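Local coordinates for pyocin S5 (Pseudomonas aeruginosa PAO1, PDB 6THK), which probably kills bacteria as a channel-forming bacteriocin that depolarises the cytoplasmic membrane after import into the target cell, at residues Q202-Y207 and A278-E283; T209-L214 and G282-D287; R243-V248 and K298-T303; Q250-K255 and D287-L292. The protein carries 1 engineered substitution. All blocks are in the same frame, centred on the assembly; numbering follows the deposited sequence.

All four contacts meet on the long helix 272-338. Helix 157-212 reaches it first: contact 1 closes a loop of 70 residues, and contact 2, a little further along, one of 67. They share Gly-282 and Glu-283. The chain then turns into helix 214-227 and comes back through helix 237-267, which runs against helix 272-338. Contact 3 closes that hairpin over 49 residues, and contact 4 is nested inside it. Contacts 3 and 4 cross contacts 1 and 2, because their first segments lie within the loops those close and their second segments reach past them. Contacts 2 and 4 share Asp-287. Together they tie helices 157-212 and 237-267, and the start of 214-227, to helix 272-338.

Contact 1 of 4, residues Q202-Y207 and A278-E283; sequences QLERDY and AIYNGE
Two helices, each from a predicted coiled-coil region, run side by side here, and an offset stack of two tyrosines joins them. Helix 157-212 and helix 272-338 point the same way, with the axes of the two short segments 10.7 Å apart and 8° from parallel. The rings of Tyr-207 and Tyr-280 lie nearly flat on each other, with centroids 4.1 Å apart and planes at 10°. Tyr-280 CD1 sits over the centre of the Tyr-207 ring. Tyr-207 CG lies nearer the rim of the Tyr-280 ring. Tyr-207 CB covers the same ring in a CH-pi contact, 3.9 Å from the Tyr-280 centroid. Tyr-207 CG, anti to the backbone N (chi1 168°), carries its ring across to the facing helix, where it lies on the Tyr-280 ring. Leu-203 CG meets the Tyr-280 ring at its edge, in plane, 3.7 Å from Tyr-280 CD2. Leu-203 also touches Leu-273 and Lys-277 of the same long helix. The carboxylate of Glu-204 is paired with Arg-208, while its aliphatic part lies beside the Tyr-280 hydroxyl. At the far end of the stack, Tyr-207 OH comes within 3.4 Å of Glu-283 CB.

Contact 2 of 4, residues T209-L214 and G282-D287; sequences TRKANL and GELLVD
Leu-284 of helix 272-338 packs on Arg-210 and Lys-211 in a helix-to-helix contact between two predicted coiled-coil regions, where helix 157-212 ends and helix 214-227 begins. The apolar contacts come first. Leu-284 spreads its two methyls over the last turn of helix 157-212. Its CD1 meets Arg-210 CB at 3.8 Å, and its CD2 lies 4.0 Å from Lys-211 CA. CG of Leu-284 is anti to the carbonyl carbon (chi1 -79°), which turns both methyls toward helix 157-212. Leu-284 also touches Tyr-207, which extends the packing of the tyrosine pair. Of the Arg-210 side chain, only CB takes part, and the guanidinium points off elsewhere.

The polar side is looser. The aliphatic part of Lys-211 passes obliquely by the Asp-287 carboxylate, with Lys-211 CG 4.0 Å from Asp-287 OD2. The charges themselves do not meet: Lys-211 NZ stays 6.3 Å from Asp-287 OD2. Any attraction between them is probably weak and long-range.

Just past the break at Asn-213, Leu-214 opens the next helix, close to zinc ligand Glu-288. It crosses the Asp-287 side chain at about a right angle, and its CD1 packs 3.5 Å from Asp-287 CB.

Contact 3 of 4, residues R243-V248 and K298-T303; sequences RATRLV and KLNAET
Leu-299 packs its CD1 methyl against Ala-244, Thr-245 and Val-248 on the facing helix. The apolar contacts all run through this one methyl of the leucine. Leu-299 CD1 lies 3.9 Å from Ala-244 CB. It is equally far from Val-248 CG2. The same methyl also lies against the backbone between Ala-244 and Thr-245, 3.6 Å from the N of Thr-245. Thr-245 OG1 lies alongside Leu-299 CD1 and CB, the two side chains running antiparallel. CG of Leu-299 is anti to the carbonyl carbon (chi1 -73°), and this sends the branch across to the other helix. Leu-241, one turn before Thr-245, also touches Leu-299. Val-248 packs further on Leu-292 and Leu-296, and on Leu-222 of helix 214-227.

The polar contacts lie beside this packing. Thr-245 OG1 is bonded to Leu-241 O within its own helix. No direct hydrogen bond crosses the contact. A water does so instead: it donates to Thr-245 OG1 at 2.9 Å and to Asn-300 OD1 at 3.0 Å.

Thr-303 turns its hydroxyl back on its own helix. Its OG1 donates to Leu-299 O at 2.8 Å, 29° out of the carbonyl plane. Thr-303 N reaches the same oxygen from the opposite face, so two protein donors grip Leu-299 O.

The segment axes approach to 10.3 Å and run at 158°. This is an antiparallel helical hairpin, formed by helices 237-267 and 272-338, and both segments lie in its predicted coiled coil.

Contact 4 of 4, residues Q250-K255 and D287-L292; sequences QAIADK and DEIASL. With ZN (zinc ion), chain G.
Lys-255 NZ donates to Glu-288 OE1 at 2.8 Å, a buried salt bridge inside the antiparallel hairpin of helices 237-267 and 272-338. The bond uses the syn side of the carboxylate but lies 34° out of its plane. The other oxygen of the same group, Glu-288 OE2, binds the zinc ion at 2.1 Å. Glu-221 of helix 214-227 is the second protein ligand, and its OE1 also pairs with Lys-255. The lysine therefore links both zinc ligands as a second-shell residue, and its charge probably offsets part of theirs. The ammonium gets there by a bend at the last torsion (chi4 -51°) of an otherwise extended chain.

The stem of the lysine is packed as well. Its CB lies 3.6 Å from Ile-289 CG1, and its CE is 3.7 Å from Leu-292 CD1, where the two side chains cross at about a right angle. Further out the contacts are between apolar side chains. Ile-252 and Leu-292 lie alongside, pointing opposite ways, with CG1 of Ile-252 3.6 Å from CB of Leu-292. Leu-292 also touches Val-218 and Leu-222, so the third helix joins this core. The same methyl that meets the lysine, Leu-292 CD1, also meets Ala-251 CB at 3.6 Å.

Contact 1 of 4, residues Q202-Y207 and A278-E283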
loop_
_atom_site.group_PDB
_atom_site.type_symbol
_atom_site.label_atom_id
_atom_site.label_comp_id
_atom_site.label_asym_id
_atom_site.label_seq_id
_atom_site.Cartn_x
_atom_site.Cartn_y
_atom_site.Cartn_z
ATOM N N GLN A 202 9.491 22.844 -16.479
ATOM C CA GLN A 202 8.703 21.661 -16.824
ATOM C C GLN A 202 8.999 20.523 -15.852
ATOM O O GLN A 202 8.086 19.777 -15.505
ATOM C CB GLN A 202 8.924 21.229 -18.284
ATOM C CG GLN A 202 7.894 20.212 -18.814
ATOM C CD GLN A 202 6.491 20.773 -18.910
ATOM O OE1 GLN A 202 6.202 21.660 -19.722
ATOM N NE2 GLN A 202 5.588 20.276 -18.072
ATOM N N LEU A 203 10.259 20.414 -15.382
ATOM C CA LEU A 203 10.659 19.409 -14.401
ATOM C C LEU A 203 9.926 19.667 -13.055
ATOM O O LEU A 203 9.522 18.710 -12.395
ATOM C CB LEU A 203 12.183 19.414 -14.226
ATOM C CG LEU A 203 12.794 18.279 -13.418
ATOM C CD1 LEU A 203 12.778 16.970 -14.187
ATOM C CD2 LEU A 203 14.212 18.609 -13.020
ATOM N N GLU A 204 9.742 20.946 -12.679
ATOM C CA GLU A 204 9.030 21.360 -11.471
ATOM C C GLU A 204 7.542 21.017 -11.632
ATOM O O GLU A 204 6.950 20.438 -10.723
ATOM C CB GLU A 204 9.232 22.861 -11.182
ATOM C CG GLU A 204 9.017 23.254 -9.728
ATOM C CD GLU A 204 8.936 24.742 -9.461
ATOM O OE1 GLU A 204 9.855 25.290 -8.811
ATOM O OE2 GLU A 204 7.941 25.364 -9.896
ATOM N N ARG A 205 6.970 21.328 -12.822
ATOM C CA ARG A 205 5.592 21.029 -13.222
ATOM C C ARG A 205 5.260 19.536 -13.117
ATOM O O ARG A 205 4.206 19.201 -12.576
ATOM C CB ARG A 205 5.327 21.523 -14.645
ATOM C CG ARG A 205 4.248 22.574 -14.693
ATOM C CD ARG A 205 4.464 23.535 -15.825
ATOM N NE ARG A 205 4.730 24.878 -15.317
ATOM C CZ ARG A 205 5.752 25.635 -15.700
ATOM N NH1 ARG A 205 6.612 25.191 -16.610
ATOM N NH2 ARG A 205 5.917 26.848 -15.188
ATOM N N ASP A 206 6.159 18.650 -13.635
ATOM C CA ASP A 206 6.016 17.184 -13.605
ATOM C C ASP A 206 6.059 16.660 -12.172
ATOM O O ASP A 206 5.296 15.766 -11.820
ATOM C CB ASP A 206 7.080 16.478 -14.484
ATOM C CG ASP A 206 6.921 16.675 -15.991
ATOM O OD1 ASP A 206 5.790 16.983 -16.439
ATOM O OD2 ASP A 206 7.918 16.472 -16.728
ATOM N N TYR A 207 6.920 17.254 -11.341
ATOM C CA TYR A 207 7.094 16.897 -9.943
ATOM C C TYR A 207 5.865 17.238 -9.095
ATOM O O TYR A 207 5.418 16.381 -8.335
ATOM C CB TYR A 207 8.353 17.568 -9.398
ATOM C CG TYR A 207 8.506 17.527 -7.897
ATOM C CD1 TYR A 207 8.804 16.338 -7.240
ATOM C CD2 TYR A 207 8.429 18.690 -7.140
ATOM C CE1 TYR A 207 9.019 16.306 -5.866
ATOM C CE2 TYR A 207 8.657 18.674 -5.766
ATOM C CZ TYR A 207 8.951 17.479 -5.132
ATOM O OH TYR A 207 9.129 17.456 -3.770
ATOM N N ALA A 278 17.056 14.120 -9.921
ATOM C CA ALA A 278 17.375 13.233 -8.803
ATOM C C ALA A 278 16.862 13.782 -7.441
ATOM O O ALA A 278 16.308 13.013 -6.661
ATOM C CB ALA A 278 18.873 12.964 -8.767
ATOM N N ILE A 279 17.004 15.110 -7.175
ATOM C CA ILE A 279 16.523 15.753 -5.933
ATOM C C ILE A 279 15.012 15.515 -5.784
ATOM O O ILE A 279 14.564 15.130 -4.702
ATOM C CB ILE A 279 16.882 17.270 -5.868
ATOM C CG1 ILE A 279 18.399 17.480 -5.672
ATOM C CG2 ILE A 279 16.081 18.008 -4.769
ATOM C CD1 ILE A 279 18.962 18.716 -6.360
ATOM N N TYR A 280 14.251 15.759 -6.885
ATOM C CA TYR A 280 12.803 15.581 -6.997
ATOM C C TYR A 280 12.401 14.134 -6.785
ATOM O O TYR A 280 11.528 13.883 -5.957
ATOM C CB TYR A 280 12.296 16.050 -8.371
ATOM C CG TYR A 280 12.122 17.543 -8.519
ATOM C CD1 TYR A 280 11.986 18.365 -7.403
ATOM C CD2 TYR A 280 12.064 18.135 -9.777
ATOM C CE1 TYR A 280 11.823 19.744 -7.537
ATOM C CE2 TYR A 280 11.877 19.507 -9.923
ATOM C CZ TYR A 280 11.754 20.308 -8.800
ATOM O OH TYR A 280 11.577 21.660 -8.935
ATOM N N ASN A 281 13.026 13.180 -7.524
ATOM C CA ASN A 281 12.734 11.750 -7.385
ATOM C C ASN A 281 12.995 11.281 -5.954
ATOM O O ASN A 281 12.188 10.532 -5.411
ATOM C CB ASN A 281 13.520 10.899 -8.387
ATOM C CG ASN A 281 13.052 10.965 -9.820
ATOM O OD1 ASN A 281 11.894 11.305 -10.138
ATOM N ND2 ASN A 281 13.967 10.634 -10.730
ATOM N N GLY A 282 14.057 11.793 -5.346
ATOM C CA GLY A 282 14.388 11.466 -3.978
ATOM C C GLY A 282 13.297 11.941 -3.042
ATOM O O GLY A 282 12.959 11.262 -2.087
ATOM N N GLU A 283 12.767 13.129 -3.294
ATOM C CA GLU A 283 11.688 13.652 -2.472
ATOM C C GLU A 283 10.459 12.778 -2.619
ATOM O O GLU A 283 9.799 12.463 -1.645
ATOM C CB GLU A 283 11.333 15.083 -2.874
ATOM C CG GLU A 283 12.376 16.119 -2.497
ATOM C CD GLU A 283 12.214 16.627 -1.081
ATOM O OE1 GLU A 283 11.090 17.028 -0.718
ATOM O OE2 GLU A 283 13.211 16.626 -0.333
#

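Contact 2 of 4, residues T209-L214 and G282-D287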
loop_
_atom_site.group_PDB
_atom_site.type_symbol
_atom_site.label_atom_id
_atom_site.label_comp_id
_atom_site.label_asym_id
_atom_site.label_seq_id
_atom_site.Cartn_x
_atom_site.Cartn_y
_atom_site.Cartn_z
ATOM N N THR A 209 2.836 17.685 -10.067
ATOM C CA THR A 209 1.726 16.840 -10.487
ATOM C C THR A 209 1.845 15.441 -9.891
ATOM O O THR A 209 0.863 14.861 -9.441
ATOM C CB THR A 209 1.604 16.784 -12.029
ATOM O OG1 THR A 209 1.980 15.491 -12.519
ATOM C CG2 THR A 209 2.492 17.832 -12.676
ATOM N N ARG A 210 3.052 14.894 -9.933
ATOM C CA ARG A 210 3.335 13.585 -9.371
ATOM C C ARG A 210 3.164 13.580 -7.858
ATOM O O ARG A 210 2.695 12.612 -7.282
ATOM C CB ARG A 210 4.729 13.126 -9.768
ATOM C CG ARG A 210 4.767 12.449 -11.124
ATOM C CD ARG A 210 6.021 12.809 -11.895
ATOM N NE ARG A 210 5.819 12.701 -13.334
ATOM C CZ ARG A 210 6.714 12.194 -14.171
ATOM N NH1 ARG A 210 7.871 11.747 -13.705
ATOM N NH2 ARG A 210 6.458 12.132 -15.470
ATOM N N LYS A 211 3.564 14.669 -7.220
ATOM C CA LYS A 211 3.465 14.813 -5.778
ATOM C C LYS A 211 2.017 14.751 -5.314
ATOM O O LYS A 211 1.710 14.185 -4.278
ATOM C CB LYS A 211 4.059 16.155 -5.369
ATOM C CG LYS A 211 4.695 16.181 -3.997
ATOM C CD LYS A 211 5.788 17.231 -3.933
ATOM C CE LYS A 211 5.360 18.406 -3.075
ATOM N NZ LYS A 211 5.990 19.678 -3.517
ATOM N N ALA A 212 1.142 15.392 -6.074
ATOM C CA ALA A 212 -0.295 15.438 -5.817
ATOM C C ALA A 212 -0.996 14.087 -5.933
ATOM O O ALA A 212 -1.925 13.787 -5.196
ATOM C CB ALA A 212 -0.955 16.444 -6.742
ATOM N N ASN A 213 -0.535 13.288 -6.879
ATOM C CA ASN A 213 -1.118 11.998 -7.215
ATOM C C ASN A 213 -0.510 10.829 -6.439
ATOM O O ASN A 213 -0.716 9.668 -6.779
ATOM C CB ASN A 213 -0.952 11.778 -8.719
ATOM C CG ASN A 213 -1.581 10.495 -9.200
ATOM O OD1 ASN A 213 -2.500 9.973 -8.577
ATOM N ND2 ASN A 213 -1.087 9.976 -10.313
ATOM N N LEU A 214 0.090 11.155 -5.316
ATOM C CA LEU A 214 0.745 10.180 -4.467
ATOM C C LEU A 214 -0.037 8.979 -4.001
ATOM O O LEU A 214 0.350 7.874 -4.297
ATOM C CB LEU A 214 1.306 10.865 -3.243
ATOM C CG LEU A 214 1.926 9.948 -2.219
ATOM C CD1 LEU A 214 3.418 10.125 -2.345
ATOM C CD2 LEU A 214 1.453 10.386 -0.854
ATOM N N GLY A 282 14.057 11.793 -5.346
ATOM C CA GLY A 282 14.388 11.466 -3.978
ATOM C C GLY A 282 13.297 11.941 -3.042
ATOM O O GLY A 282 12.959 11.262 -2.087
ATOM N N GLU A 283 12.767 13.129 -3.294
ATOM C CA GLU A 283 11.688 13.652 -2.472
ATOM C C GLU A 283 10.459 12.778 -2.619
ATOM O O GLU A 283 9.799 12.463 -1.645
ATOM C CB GLU A 283 11.333 15.083 -2.874
ATOM C CG GLU A 283 12.376 16.119 -2.497
ATOM C CD GLU A 283 12.214 16.627 -1.081
ATOM O OE1 GLU A 283 11.090 17.028 -0.718
ATOM O OE2 GLU A 283 13.211 16.626 -0.333
ATOM N N LEU A 284 10.182 12.382 -3.856
ATOM C CA LEU A 284 9.035 11.552 -4.196
ATOM C C LEU A 284 9.107 10.189 -3.545
ATOM O O LEU A 284 8.098 9.637 -3.137
ATOM C CB LEU A 284 8.919 11.395 -5.711
ATOM C CG LEU A 284 8.306 12.564 -6.479
ATOM C CD1 LEU A 284 7.874 12.125 -7.865
ATOM C CD2 LEU A 284 7.134 13.154 -5.718
ATOM N N LEU A 285 10.312 9.641 -3.491
ATOM C CA LEU A 285 10.563 8.331 -2.890
ATOM C C LEU A 285 10.250 8.323 -1.387
ATOM O O LEU A 285 9.626 7.373 -0.908
ATOM C CB LEU A 285 12.011 7.860 -3.144
ATOM C CG LEU A 285 12.347 7.231 -4.500
ATOM C CD1 LEU A 285 13.782 6.777 -4.536
ATOM C CD2 LEU A 285 11.472 6.034 -4.800
ATOM N N VAL A 286 10.659 9.374 -0.646
ATOM C CA VAL A 286 10.402 9.470 0.802
ATOM C C VAL A 286 8.897 9.522 1.059
ATOM O O VAL A 286 8.408 8.820 1.941
ATOM C CB VAL A 286 11.205 10.604 1.516
ATOM C CG1 VAL A 286 11.266 11.874 0.691
ATOM C CG2 VAL A 286 10.680 10.895 2.921
ATOM N N ASP A 287 8.171 10.286 0.231
ATOM C CA ASP A 287 6.724 10.440 0.276
ATOM C C ASP A 287 6.022 9.089 0.086
ATOM O O ASP A 287 5.114 8.757 0.843
ATOM C CB ASP A 287 6.285 11.466 -0.779
ATOM C CG ASP A 287 6.699 12.908 -0.498
ATOM O OD1 ASP A 287 7.487 13.133 0.452
ATOM O OD2 ASP A 287 6.260 13.811 -1.251
#

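Contact 3 of 4, residues R243-V248 and K298-T303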
loop_
_atom_site.group_PDB
_atom_site.type_symbol
_atom_site.label_atom_id
_atom_site.label_comp_id
_atom_site.label_asym_id
_atom_site.label_seq_id
_atom_site.Cartn_x
_atom_site.Cartn_y
_atom_site.Cartn_z
ATOM N N ARG A 243 -0.458 -11.645 2.222
ATOM C CA ARG A 243 -0.047 -11.307 0.865
ATOM C C ARG A 243 0.110 -9.788 0.711
ATOM O O ARG A 243 1.103 -9.349 0.142
ATOM C CB ARG A 243 -1.040 -11.885 -0.165
ATOM C CG ARG A 243 -0.711 -11.555 -1.621
ATOM C CD ARG A 243 -1.657 -12.234 -2.598
ATOM N NE ARG A 243 -1.207 -13.575 -2.969
ATOM C CZ ARG A 243 -1.642 -14.241 -4.036
ATOM N NH1 ARG A 243 -2.552 -13.700 -4.838
ATOM N NH2 ARG A 243 -1.174 -15.450 -4.308
ATOM N N ALA A 244 -0.839 -8.994 1.250
ATOM C CA ALA A 244 -0.780 -7.531 1.160
ATOM C C ALA A 244 0.382 -6.994 1.978
ATOM O O ALA A 244 1.028 -6.045 1.547
ATOM C CB ALA A 244 -2.081 -6.914 1.619
ATOM N N THR A 245 0.669 -7.618 3.136
ATOM C CA THR A 245 1.784 -7.254 4.005
ATOM C C THR A 245 3.111 -7.522 3.282
ATOM O O THR A 245 4.037 -6.714 3.392
ATOM C CB THR A 245 1.641 -7.940 5.366
ATOM O OG1 THR A 245 0.417 -7.506 5.966
ATOM C CG2 THR A 245 2.787 -7.625 6.307
ATOM N N ARG A 246 3.175 -8.619 2.492
ATOM C CA ARG A 246 4.367 -8.973 1.733
ATOM C C ARG A 246 4.667 -7.972 0.629
ATOM O O ARG A 246 5.829 -7.598 0.453
ATOM C CB ARG A 246 4.282 -10.406 1.201
ATOM C CG ARG A 246 4.871 -11.412 2.171
ATOM C CD ARG A 246 4.746 -12.854 1.708
ATOM N NE ARG A 246 4.091 -13.690 2.718
ATOM C CZ ARG A 246 4.705 -14.264 3.753
ATOM N NH1 ARG A 246 6.015 -14.103 3.928
ATOM N NH2 ARG A 246 4.021 -14.996 4.619
ATOM N N LEU A 247 3.629 -7.493 -0.077
ATOM C CA LEU A 247 3.778 -6.504 -1.135
ATOM C C LEU A 247 4.301 -5.179 -0.601
ATOM O O LEU A 247 5.257 -4.641 -1.149
ATOM C CB LEU A 247 2.449 -6.285 -1.884
ATOM C CG LEU A 247 1.999 -7.381 -2.854
ATOM C CD1 LEU A 247 0.691 -7.014 -3.488
ATOM C CD2 LEU A 247 3.026 -7.611 -3.950
ATOM N N VAL A 248 3.678 -4.662 0.466
ATOM C CA VAL A 248 4.046 -3.406 1.116
ATOM C C VAL A 248 5.483 -3.480 1.665
ATOM O O VAL A 248 6.273 -2.583 1.385
ATOM C CB VAL A 248 3.000 -3.019 2.194
ATOM C CG1 VAL A 248 3.392 -1.742 2.925
ATOM C CG2 VAL A 248 1.622 -2.861 1.562
ATOM N N LYS A 298 -1.556 -0.063 9.438
ATOM C CA LYS A 298 -2.967 -0.453 9.363
ATOM C C LYS A 298 -3.075 -1.965 9.135
ATOM O O LYS A 298 -3.914 -2.601 9.758
ATOM C CB LYS A 298 -3.725 0.300 8.241
ATOM C CG LYS A 298 -3.486 1.807 8.133
ATOM C CD LYS A 298 -4.337 2.680 9.072
ATOM C CE LYS A 298 -3.496 3.481 10.064
ATOM N NZ LYS A 298 -2.482 4.365 9.400
ATOM N N LEU A 299 -2.208 -2.537 8.262
ATOM C CA LEU A 299 -2.184 -3.970 7.958
ATOM C C LEU A 299 -1.809 -4.816 9.179
ATOM O O LEU A 299 -2.374 -5.888 9.361
ATOM C CB LEU A 299 -1.225 -4.290 6.797
ATOM C CG LEU A 299 -1.612 -3.903 5.363
ATOM C CD1 LEU A 299 -0.622 -4.492 4.372
ATOM C CD2 LEU A 299 -3.010 -4.361 4.992
ATOM N N ASN A 300 -0.850 -4.340 9.995
ATOM C CA ASN A 300 -0.376 -5.001 11.208
ATOM C C ASN A 300 -1.459 -5.043 12.265
ATOM O O ASN A 300 -1.606 -6.051 12.951
ATOM C CB ASN A 300 0.841 -4.279 11.764
ATOM C CG ASN A 300 2.095 -4.436 10.952
ATOM O OD1 ASN A 300 2.219 -5.318 10.086
ATOM N ND2 ASN A 300 3.060 -3.580 11.244
ATOM N N ALA A 301 -2.221 -3.945 12.378
ATOM C CA ALA A 301 -3.313 -3.786 13.316
ATOM C C ALA A 301 -4.465 -4.724 12.939
ATOM O O ALA A 301 -4.953 -5.466 13.801
ATOM C CB ALA A 301 -3.772 -2.335 13.329
ATOM N N GLU A 302 -4.848 -4.688 11.671
ATOM C CA GLU A 302 -5.917 -5.511 11.136
ATOM C C GLU A 302 -5.567 -6.987 11.256
ATOM O O GLU A 302 -6.420 -7.806 11.558
ATOM C CB GLU A 302 -6.178 -5.127 9.681
ATOM C CG GLU A 302 -7.302 -5.883 9.007
ATOM C CD GLU A 302 -8.630 -5.713 9.709
ATOM O OE1 GLU A 302 -9.075 -6.670 10.366
ATOM O OE2 GLU A 302 -9.233 -4.630 9.599
ATOM N N THR A 303 -4.306 -7.326 11.027
ATOM C CA THR A 303 -3.877 -8.710 11.148
ATOM C C THR A 303 -4.042 -9.177 12.588
ATOM O O THR A 303 -4.501 -10.280 12.837
ATOM C CB THR A 303 -2.415 -8.900 10.713
ATOM O OG1 THR A 303 -2.300 -8.662 9.313
ATOM C CG2 THR A 303 -1.966 -10.303 10.998
HETATM O O HOH W 1 0.276 -7.238 8.879
#

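Contact 4 of 4, residues Q250-K255 and D287-L292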
loop_
_atom_site.group_PDB
_atom_site.type_symbol
_atom_site.label_atom_id
_atom_site.label_comp_id
_atom_site.label_asym_id
_atom_site.label_seq_id
_atom_site.Cartn_x
_atom_site.Cartn_y
_atom_site.Cartn_z
ATOM N N GLN A 250 8.022 -5.515 0.736
ATOM C CA GLN A 250 8.952 -5.571 -0.388
ATOM C C GLN A 250 9.055 -4.213 -1.108
ATOM O O GLN A 250 10.161 -3.796 -1.460
ATOM C CB GLN A 250 8.597 -6.720 -1.346
ATOM C CG GLN A 250 9.691 -7.016 -2.389
ATOM C CD GLN A 250 10.972 -7.568 -1.790
ATOM O OE1 GLN A 250 11.986 -6.872 -1.660
ATOM N NE2 GLN A 250 10.959 -8.838 -1.418
ATOM N N ALA A 251 7.914 -3.511 -1.294
ATOM C CA ALA A 251 7.879 -2.178 -1.902
ATOM C C ALA A 251 8.697 -1.188 -1.071
ATOM O O ALA A 251 9.371 -0.344 -1.654
ATOM C CB ALA A 251 6.445 -1.692 -2.029
ATOM N N ILE A 252 8.639 -1.287 0.284
ATOM C CA ILE A 252 9.448 -0.444 1.178
ATOM C C ILE A 252 10.941 -0.788 0.958
ATOM O O ILE A 252 11.724 0.124 0.731
ATOM C CB ILE A 252 9.021 -0.511 2.682
ATOM C CG1 ILE A 252 7.548 -0.073 2.858
ATOM C CG2 ILE A 252 9.938 0.380 3.551
ATOM C CD1 ILE A 252 6.898 -0.394 4.193
ATOM N N ALA A 253 11.298 -2.103 0.965
ATOM C CA ALA A 253 12.650 -2.652 0.763
ATOM C C ALA A 253 13.291 -2.226 -0.571
ATOM O O ALA A 253 14.484 -1.918 -0.612
ATOM C CB ALA A 253 12.618 -4.169 0.858
ATOM N N ASP A 254 12.500 -2.227 -1.650
ATOM C CA ASP A 254 12.939 -1.828 -2.972
ATOM C C ASP A 254 13.098 -0.311 -3.068
ATOM O O ASP A 254 14.101 0.156 -3.599
ATOM C CB ASP A 254 11.977 -2.372 -4.043
ATOM C CG ASP A 254 11.974 -3.890 -4.165
ATOM O OD1 ASP A 254 12.523 -4.567 -3.258
ATOM O OD2 ASP A 254 11.431 -4.403 -5.172
ATOM N N LYS A 255 12.151 0.456 -2.520
ATOM C CA LYS A 255 12.212 1.923 -2.537
ATOM C C LYS A 255 13.381 2.511 -1.736
ATOM O O LYS A 255 13.865 3.585 -2.082
ATOM C CB LYS A 255 10.887 2.534 -2.101
ATOM C CG LYS A 255 9.890 2.539 -3.227
ATOM C CD LYS A 255 8.551 3.095 -2.827
ATOM C CE LYS A 255 7.483 2.605 -3.770
ATOM N NZ LYS A 255 7.856 2.833 -5.188
ATOM N N ASP A 287 8.171 10.286 0.231
ATOM C CA ASP A 287 6.724 10.440 0.276
ATOM C C ASP A 287 6.022 9.089 0.086
ATOM O O ASP A 287 5.114 8.757 0.843
ATOM C CB ASP A 287 6.285 11.466 -0.779
ATOM C CG ASP A 287 6.699 12.908 -0.498
ATOM O OD1 ASP A 287 7.487 13.133 0.452
ATOM O OD2 ASP A 287 6.260 13.811 -1.251
ATOM N N GLU A 288 6.492 8.289 -0.884
ATOM C CA GLU A 288 5.989 6.946 -1.171
ATOM C C GLU A 288 6.257 5.995 -0.046
ATOM O O GLU A 288 5.352 5.259 0.331
ATOM C CB GLU A 288 6.625 6.390 -2.444
ATOM C CG GLU A 288 6.007 6.995 -3.692
ATOM C CD GLU A 288 6.477 6.441 -5.014
ATOM O OE1 GLU A 288 7.353 5.552 -5.009
ATOM O OE2 GLU A 288 5.977 6.901 -6.062
ATOM N N ILE A 289 7.494 5.995 0.495
ATOM C CA ILE A 289 7.885 5.123 1.614
ATOM C C ILE A 289 7.016 5.393 2.836
ATOM O O ILE A 289 6.564 4.445 3.477
ATOM C CB ILE A 289 9.405 5.218 1.931
ATOM C CG1 ILE A 289 10.233 4.529 0.830
ATOM C CG2 ILE A 289 9.730 4.596 3.302
ATOM C CD1 ILE A 289 11.590 5.145 0.540
ATOM N N ALA A 290 6.768 6.675 3.141
ATOM C CA ALA A 290 5.940 7.080 4.262
ATOM C C ALA A 290 4.481 6.639 4.055
ATOM O O ALA A 290 3.836 6.223 5.016
ATOM C CB ALA A 290 6.034 8.584 4.468
ATOM N N SER A 291 3.975 6.713 2.805
ATOM C CA SER A 291 2.628 6.269 2.459
ATOM C C SER A 291 2.528 4.759 2.659
ATOM O O SER A 291 1.529 4.277 3.195
ATOM C CB SER A 291 2.292 6.618 1.019
ATOM O OG SER A 291 1.144 5.902 0.597
ATOM N N LEU A 292 3.567 4.020 2.223
ATOM C CA LEU A 292 3.649 2.574 2.372
ATOM C C LEU A 292 3.740 2.174 3.835
ATOM O O LEU A 292 3.127 1.193 4.237
ATOM C CB LEU A 292 4.859 2.029 1.612
ATOM C CG LEU A 292 4.711 1.851 0.108
ATOM C CD1 LEU A 292 6.044 1.602 -0.517
ATOM C CD2 LEU A 292 3.790 0.684 -0.231
HETATM ZN ZN ZN G . 6.100 5.719 -7.851
#